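Local coordinates for vestitone reductase (PDB 2P4H), which catalyses the NADPH-dependent, stereospecific reduction of (3R)-vestitone to the corresponding isoflavan-4-ol, the penultimate step in the biosynthesis of the phytoalexin medicarpin, at residues R193-L207 with F309-L322. Sequence-based numbering, arbitrary orientation.
Sequences RFVCPKLPDSIEKAL and FDDAIQCCKEKGYL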
loop_
_atom_site.group_PDB
_atom_site.type_symbol
_atom_site.label_atom_id
_atom_site.label_comp_id
_atom_site.label_asym_id
_atom_site.label_seq_id
_atom_site.Cartn_x
_atom_site.Cartn_y
_atom_site.Cartn_z
ATOM N N ARG A 193 1.515 -11.892 -5.237
ATOM C CA ARG A 193 1.097 -12.070 -6.621
ATOM C C ARG A 193 0.466 -10.743 -7.026
ATOM O O ARG A 193 0.175 -9.903 -6.174
ATOM C CB ARG A 193 0.046 -13.176 -6.755
ATOM C CG ARG A 193 0.524 -14.580 -6.442
ATOM C CD ARG A 193 -0.557 -15.589 -6.820
ATOM N NE ARG A 193 -0.881 -15.505 -8.241
ATOM C CZ ARG A 193 -0.189 -16.102 -9.208
ATOM N NH1 ARG A 193 0.871 -16.845 -8.918
ATOM N NH2 ARG A 193 -0.548 -15.934 -10.474
ATOM N N PHE A 194 0.259 -10.550 -8.321
ATOM C CA PHE A 194 -0.358 -9.328 -8.817
ATOM C C PHE A 194 -1.105 -9.603 -10.112
ATOM O O PHE A 194 -0.784 -10.551 -10.832
ATOM C CB PHE A 194 0.704 -8.236 -9.024
ATOM C CG PHE A 194 1.857 -8.649 -9.905
ATOM C CD1 PHE A 194 1.833 -8.403 -11.278
ATOM C CD2 PHE A 194 2.980 -9.262 -9.355
ATOM C CE1 PHE A 194 2.915 -8.761 -12.085
ATOM C CE2 PHE A 194 4.064 -9.625 -10.151
ATOM C CZ PHE A 194 4.035 -9.374 -11.520
ATOM N N VAL A 195 -2.115 -8.788 -10.397
ATOM C CA VAL A 195 -2.892 -8.955 -11.620
ATOM C C VAL A 195 -2.742 -7.769 -12.566
ATOM O O VAL A 195 -3.229 -7.811 -13.698
ATOM C CB VAL A 195 -4.402 -9.170 -11.325
ATOM C CG1 VAL A 195 -4.604 -10.478 -10.571
ATOM C CG2 VAL A 195 -4.963 -7.996 -10.532
ATOM N N CYS A 196 -2.070 -6.714 -12.109
ATOM C CA CYS A 196 -1.863 -5.530 -12.939
ATOM C C CYS A 196 -0.918 -5.830 -14.108
ATOM O O CYS A 196 -0.098 -6.748 -14.039
ATOM C CB CYS A 196 -1.336 -4.366 -12.091
ATOM S SG CYS A 196 0.079 -4.763 -11.055
ATOM N N PRO A 197 -1.022 -5.050 -15.198
ATOM C CA PRO A 197 -0.205 -5.212 -16.406
ATOM C C PRO A 197 1.305 -4.984 -16.342
ATOM O O PRO A 197 2.025 -5.415 -17.240
ATOM C CB PRO A 197 -0.892 -4.280 -17.405
ATOM C CG PRO A 197 -1.398 -3.184 -16.536
ATOM C CD PRO A 197 -1.984 -3.945 -15.365
ATOM N N LYS A 198 1.792 -4.320 -15.300
ATOM C CA LYS A 198 3.225 -4.073 -15.179
ATOM C C LYS A 198 3.776 -4.603 -13.863
ATOM O O LYS A 198 3.042 -4.734 -12.884
ATOM C CB LYS A 198 3.520 -2.573 -15.274
ATOM C CG LYS A 198 3.166 -1.942 -16.610
ATOM C CD LYS A 198 3.520 -0.464 -16.622
ATOM C CE LYS A 198 3.196 0.168 -17.964
ATOM N NZ LYS A 198 3.541 1.617 -17.987
ATOM N N LEU A 199 5.071 -4.907 -13.846
ATOM C CA LEU A 199 5.724 -5.401 -12.636
ATOM C C LEU A 199 5.744 -4.290 -11.588
ATOM O O LEU A 199 6.326 -3.230 -11.817
ATOM C CB LEU A 199 7.162 -5.823 -12.954
ATOM C CG LEU A 199 8.016 -6.286 -11.768
ATOM C CD1 LEU A 199 7.433 -7.565 -11.185
ATOM C CD2 LEU A 199 9.446 -6.513 -12.224
ATOM N N PRO A 200 5.102 -4.510 -10.424
ATOM C CA PRO A 200 5.107 -3.462 -9.398
ATOM C C PRO A 200 6.522 -3.133 -8.931
ATOM O O PRO A 200 7.342 -4.026 -8.717
ATOM C CB PRO A 200 4.258 -4.062 -8.276
ATOM C CG PRO A 200 3.324 -4.984 -9.006
ATOM C CD PRO A 200 4.235 -5.633 -10.028
ATOM N N ASP A 201 6.795 -1.845 -8.763
ATOM C CA ASP A 201 8.100 -1.380 -8.325
ATOM C C ASP A 201 8.525 -2.022 -7.003
ATOM O O ASP A 201 9.680 -2.403 -6.839
ATOM C CB ASP A 201 8.072 0.145 -8.177
ATOM C CG ASP A 201 9.402 0.712 -7.740
ATOM O OD1 ASP A 201 10.374 0.611 -8.515
ATOM O OD2 ASP A 201 9.473 1.259 -6.619
ATOM N N SER A 202 7.591 -2.146 -6.064
ATOM C CA SER A 202 7.909 -2.732 -4.769
ATOM C C SER A 202 8.374 -4.179 -4.902
ATOM O O SER A 202 9.255 -4.626 -4.163
ATOM C CB SER A 202 6.699 -2.647 -3.835
ATOM O OG SER A 202 5.570 -3.284 -4.398
ATOM N N ILE A 203 7.788 -4.909 -5.845
ATOM C CA ILE A 203 8.178 -6.295 -6.060
ATOM C C ILE A 203 9.530 -6.355 -6.767
ATOM O O ILE A 203 10.375 -7.186 -6.432
ATOM C CB ILE A 203 7.091 -7.050 -6.866
ATOM C CG1 ILE A 203 5.816 -7.136 -6.017
ATOM C CG2 ILE A 203 7.587 -8.438 -7.272
ATOM C CD1 ILE A 203 4.655 -7.858 -6.680
ATOM N N GLU A 204 9.751 -5.471 -7.737
ATOM C CA GLU A 204 11.034 -5.465 -8.429
ATOM C C GLU A 204 12.150 -5.209 -7.416
ATOM O O GLU A 204 13.197 -5.858 -7.449
ATOM C CB GLU A 204 11.044 -4.391 -9.523
ATOM C CG GLU A 204 12.366 -4.299 -10.278
ATOM C CD GLU A 204 12.251 -3.491 -11.555
ATOM O OE1 GLU A 204 11.567 -2.448 -11.542
ATOM O OE2 GLU A 204 12.855 -3.898 -12.568
ATOM N N LYS A 205 11.919 -4.275 -6.498
ATOM C CA LYS A 205 12.918 -3.963 -5.486
ATOM C C LYS A 205 13.096 -5.099 -4.483
ATOM O O LYS A 205 14.221 -5.418 -4.097
ATOM C CB LYS A 205 12.542 -2.673 -4.753
ATOM C CG LYS A 205 12.611 -1.438 -5.637
ATOM C CD LYS A 205 12.258 -0.180 -4.870
ATOM C CE LYS A 205 12.367 1.041 -5.768
ATOM N NZ LYS A 205 13.702 1.115 -6.422
ATOM N N ALA A 206 11.991 -5.707 -4.063
ATOM C CA ALA A 206 12.045 -6.807 -3.103
ATOM C C ALA A 206 12.756 -8.035 -3.670
ATOM O O ALA A 206 13.333 -8.830 -2.921
ATOM C CB ALA A 206 10.631 -7.182 -2.665
ATOM N N LEU A 207 12.714 -8.190 -4.992
ATOM C CA LEU A 207 13.343 -9.335 -5.648
ATOM C C LEU A 207 14.701 -9.013 -6.261
ATOM O O LEU A 207 15.165 -9.710 -7.161
ATOM C CB LEU A 207 12.413 -9.895 -6.730
ATOM C CG LEU A 207 11.079 -10.469 -6.245
ATOM C CD1 LEU A 207 10.340 -11.104 -7.416
ATOM C CD2 LEU A 207 11.325 -11.503 -5.153
ATOM N N PHE A 309 7.404 -14.149 -0.651
ATOM C CA PHE A 309 8.401 -14.272 -1.703
ATOM C C PHE A 309 7.989 -15.291 -2.757
ATOM O O PHE A 309 8.191 -15.059 -3.947
ATOM C CB PHE A 309 9.767 -14.655 -1.116
ATOM C CG PHE A 309 10.528 -13.491 -0.538
ATOM C CD1 PHE A 309 11.033 -12.495 -1.370
ATOM C CD2 PHE A 309 10.722 -13.378 0.834
ATOM C CE1 PHE A 309 11.719 -11.396 -0.843
ATOM C CE2 PHE A 309 11.406 -12.283 1.373
ATOM C CZ PHE A 309 11.904 -11.291 0.530
ATOM N N ASP A 310 7.402 -16.411 -2.342
ATOM C CA ASP A 310 7.014 -17.414 -3.324
ATOM C C ASP A 310 5.906 -16.931 -4.243
ATOM O O ASP A 310 5.958 -17.164 -5.451
ATOM C CB ASP A 310 6.579 -18.720 -2.659
ATOM C CG ASP A 310 6.501 -19.861 -3.655
ATOM O OD1 ASP A 310 7.553 -20.206 -4.236
ATOM O OD2 ASP A 310 5.395 -20.400 -3.867
ATOM N N ASP A 311 4.901 -16.262 -3.683
ATOM C CA ASP A 311 3.809 -15.765 -4.507
ATOM C C ASP A 311 4.326 -14.764 -5.534
ATOM O O ASP A 311 3.925 -14.794 -6.696
ATOM C CB ASP A 311 2.712 -15.128 -3.643
ATOM C CG ASP A 311 1.852 -16.165 -2.940
ATOM O OD1 ASP A 311 1.806 -17.315 -3.423
ATOM O OD2 ASP A 311 1.207 -15.836 -1.921
ATOM N N ALA A 312 5.230 -13.888 -5.113
ATOM C CA ALA A 312 5.793 -12.904 -6.024
ATOM C C ALA A 312 6.635 -13.585 -7.108
ATOM O O ALA A 312 6.513 -13.273 -8.292
ATOM C CB ALA A 312 6.647 -11.900 -5.250
ATOM N N ILE A 313 7.483 -14.522 -6.700
ATOM C CA ILE A 313 8.343 -15.219 -7.646
ATOM C C ILE A 313 7.563 -16.051 -8.662
ATOM O O ILE A 313 7.841 -15.975 -9.863
ATOM C CB ILE A 313 9.378 -16.079 -6.887
ATOM C CG1 ILE A 313 10.430 -15.152 -6.265
ATOM C CG2 ILE A 313 10.029 -17.092 -7.823
ATOM C CD1 ILE A 313 11.357 -15.827 -5.276
ATOM N N GLN A 314 6.580 -16.822 -8.204
ATOM C CA GLN A 314 5.790 -17.631 -9.131
ATOM C C GLN A 314 5.021 -16.740 -10.106
ATOM O O GLN A 314 4.906 -17.058 -11.294
ATOM C CB GLN A 314 4.805 -18.534 -8.379
ATOM C CG GLN A 314 5.443 -19.560 -7.447
ATOM C CD GLN A 314 6.608 -20.304 -8.079
ATOM O OE1 GLN A 314 6.592 -20.620 -9.271
ATOM N NE2 GLN A 314 7.620 -20.603 -7.275
ATOM N N CYS A 315 4.497 -15.620 -9.614
ATOM C CA CYS A 315 3.743 -14.712 -10.470
ATOM C C CYS A 315 4.676 -14.115 -11.521
ATOM O O CYS A 315 4.328 -14.035 -12.701
ATOM C CB CYS A 315 3.092 -13.602 -9.637
ATOM S SG CYS A 315 1.897 -12.597 -10.552
ATOM N N CYS A 316 5.868 -13.710 -11.097
ATOM C CA CYS A 316 6.836 -13.147 -12.029
ATOM C C CYS A 316 7.229 -14.161 -13.101
ATOM O O CYS A 316 7.383 -13.807 -14.271
ATOM C CB CYS A 316 8.083 -12.673 -11.281
ATOM S SG CYS A 316 7.858 -11.100 -10.427
ATOM N N LYS A 317 7.396 -15.418 -12.705
ATOM C CA LYS A 317 7.757 -16.466 -13.661
ATOM C C LYS A 317 6.649 -16.648 -14.693
ATOM O O LYS A 317 6.910 -16.740 -15.894
ATOM C CB LYS A 317 8.008 -17.784 -12.925
ATOM C CG LYS A 317 9.292 -17.795 -12.110
ATOM C CD LYS A 317 9.333 -18.962 -11.137
ATOM C CE LYS A 317 9.253 -20.304 -11.844
ATOM N NZ LYS A 317 9.227 -21.423 -10.855
ATOM N N GLU A 318 5.409 -16.689 -14.221
ATOM C CA GLU A 318 4.255 -16.861 -15.097
ATOM C C GLU A 318 4.124 -15.735 -16.112
ATOM O O GLU A 318 3.768 -15.967 -17.272
ATOM C CB GLU A 318 2.972 -16.913 -14.267
ATOM C CG GLU A 318 2.817 -18.144 -13.397
ATOM C CD GLU A 318 1.700 -17.990 -12.381
ATOM O OE1 GLU A 318 0.767 -17.193 -12.633
ATOM O OE2 GLU A 318 1.747 -18.669 -11.334
ATOM N N LYS A 319 4.420 -14.517 -15.674
ATOM C CA LYS A 319 4.287 -13.344 -16.526
ATOM C C LYS A 319 5.524 -12.936 -17.321
ATOM O O LYS A 319 5.488 -11.953 -18.067
ATOM C CB LYS A 319 3.771 -12.176 -15.683
ATOM C CG LYS A 319 2.374 -12.432 -15.125
ATOM C CD LYS A 319 1.837 -11.244 -14.345
ATOM C CE LYS A 319 0.425 -11.507 -13.843
ATOM N NZ LYS A 319 -0.548 -11.703 -14.958
ATOM N N GLY A 320 6.610 -13.684 -17.169
ATOM C CA GLY A 320 7.818 -13.395 -17.924
ATOM C C GLY A 320 8.798 -12.386 -17.362
ATOM O O GLY A 320 9.684 -11.921 -18.078
ATOM N N TYR A 321 8.658 -12.036 -16.088
ATOM C CA TYR A 321 9.577 -11.085 -15.475
ATOM C C TYR A 321 10.742 -11.837 -14.843
ATOM O O TYR A 321 11.753 -11.239 -14.479
ATOM C CB TYR A 321 8.844 -10.245 -14.430
ATOM C CG TYR A 321 7.726 -9.421 -15.026
ATOM C CD1 TYR A 321 7.995 -8.410 -15.951
ATOM C CD2 TYR A 321 6.398 -9.669 -14.690
ATOM C CE1 TYR A 321 6.963 -7.670 -16.528
ATOM C CE2 TYR A 321 5.359 -8.937 -15.257
ATOM C CZ TYR A 321 5.646 -7.942 -16.176
ATOM O OH TYR A 321 4.611 -7.235 -16.749
ATOM N N LEU A 322 10.579 -13.153 -14.729
ATOM C CA LEU A 322 11.591 -14.047 -14.171
ATOM C C LEU A 322 11.659 -15.312 -15.017
ATOM O O LEU A 322 10.716 -15.537 -15.804
ATOM C CB LEU A 322 11.234 -14.437 -12.735
ATOM C CG LEU A 322 11.972 -13.743 -11.594
ATOM C CD1 LEU A 322 11.510 -14.327 -10.268
ATOM C CD2 LEU A 322 13.473 -13.939 -11.755
ATOM O OXT LEU A 322 12.639 -16.073 -14.867
HETATM O O HOH W 1 1.719 -18.112 -6.406
HETATM O O HOH W 2 -3.498 -10.514 -14.583
HETATM O O HOH W 3 1.939 -7.956 -15.404
#
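The F194 ring is clamped between P200 CD over one face and C315 SG over the other, the sulfur 3.7 Å from the ring centroid. With CB-SG anti to the backbone N (chi1 -170°), C315 holds this sulfur where it also accepts a hydrogen bond from F194 N, at 3.4 Å. C316 SG lies at the ring edge, and K319 runs its CD past F194 CE1 at 3.5 Å. Beside this, L199 sets CB almost centrally over the Y321 ring, 3.9 Å from the centroid, in a CH-pi contact, while its CD1 reaches C316 SG. L207 spreads its two methyls, CD2 against I313 CG1 and F309 CD1, CD1 against C316 SG. R193, partly exposed, forms a two-bond salt bridge with E318: NH2 meets OE1 at 2.8 Å nearly straight (174°), and NH1 meets OE2 at 3.2 Å. A water links R193 NH1 to D311 OD1; D311 OD2 is hydrogen-bonded to H226 NE2. G320 leaves helix 305-319 with positive phi in a Schellman motif, Y321 N bonding back to C316 O, and the Y321 ring then lies against L199. F194 also touches F12, predicted to bind NADP(+); the C-terminal helix thus packs against a loop next to the probable cofactor site of this Rossmann-fold, extended short-chain dehydrogenase-type reductase.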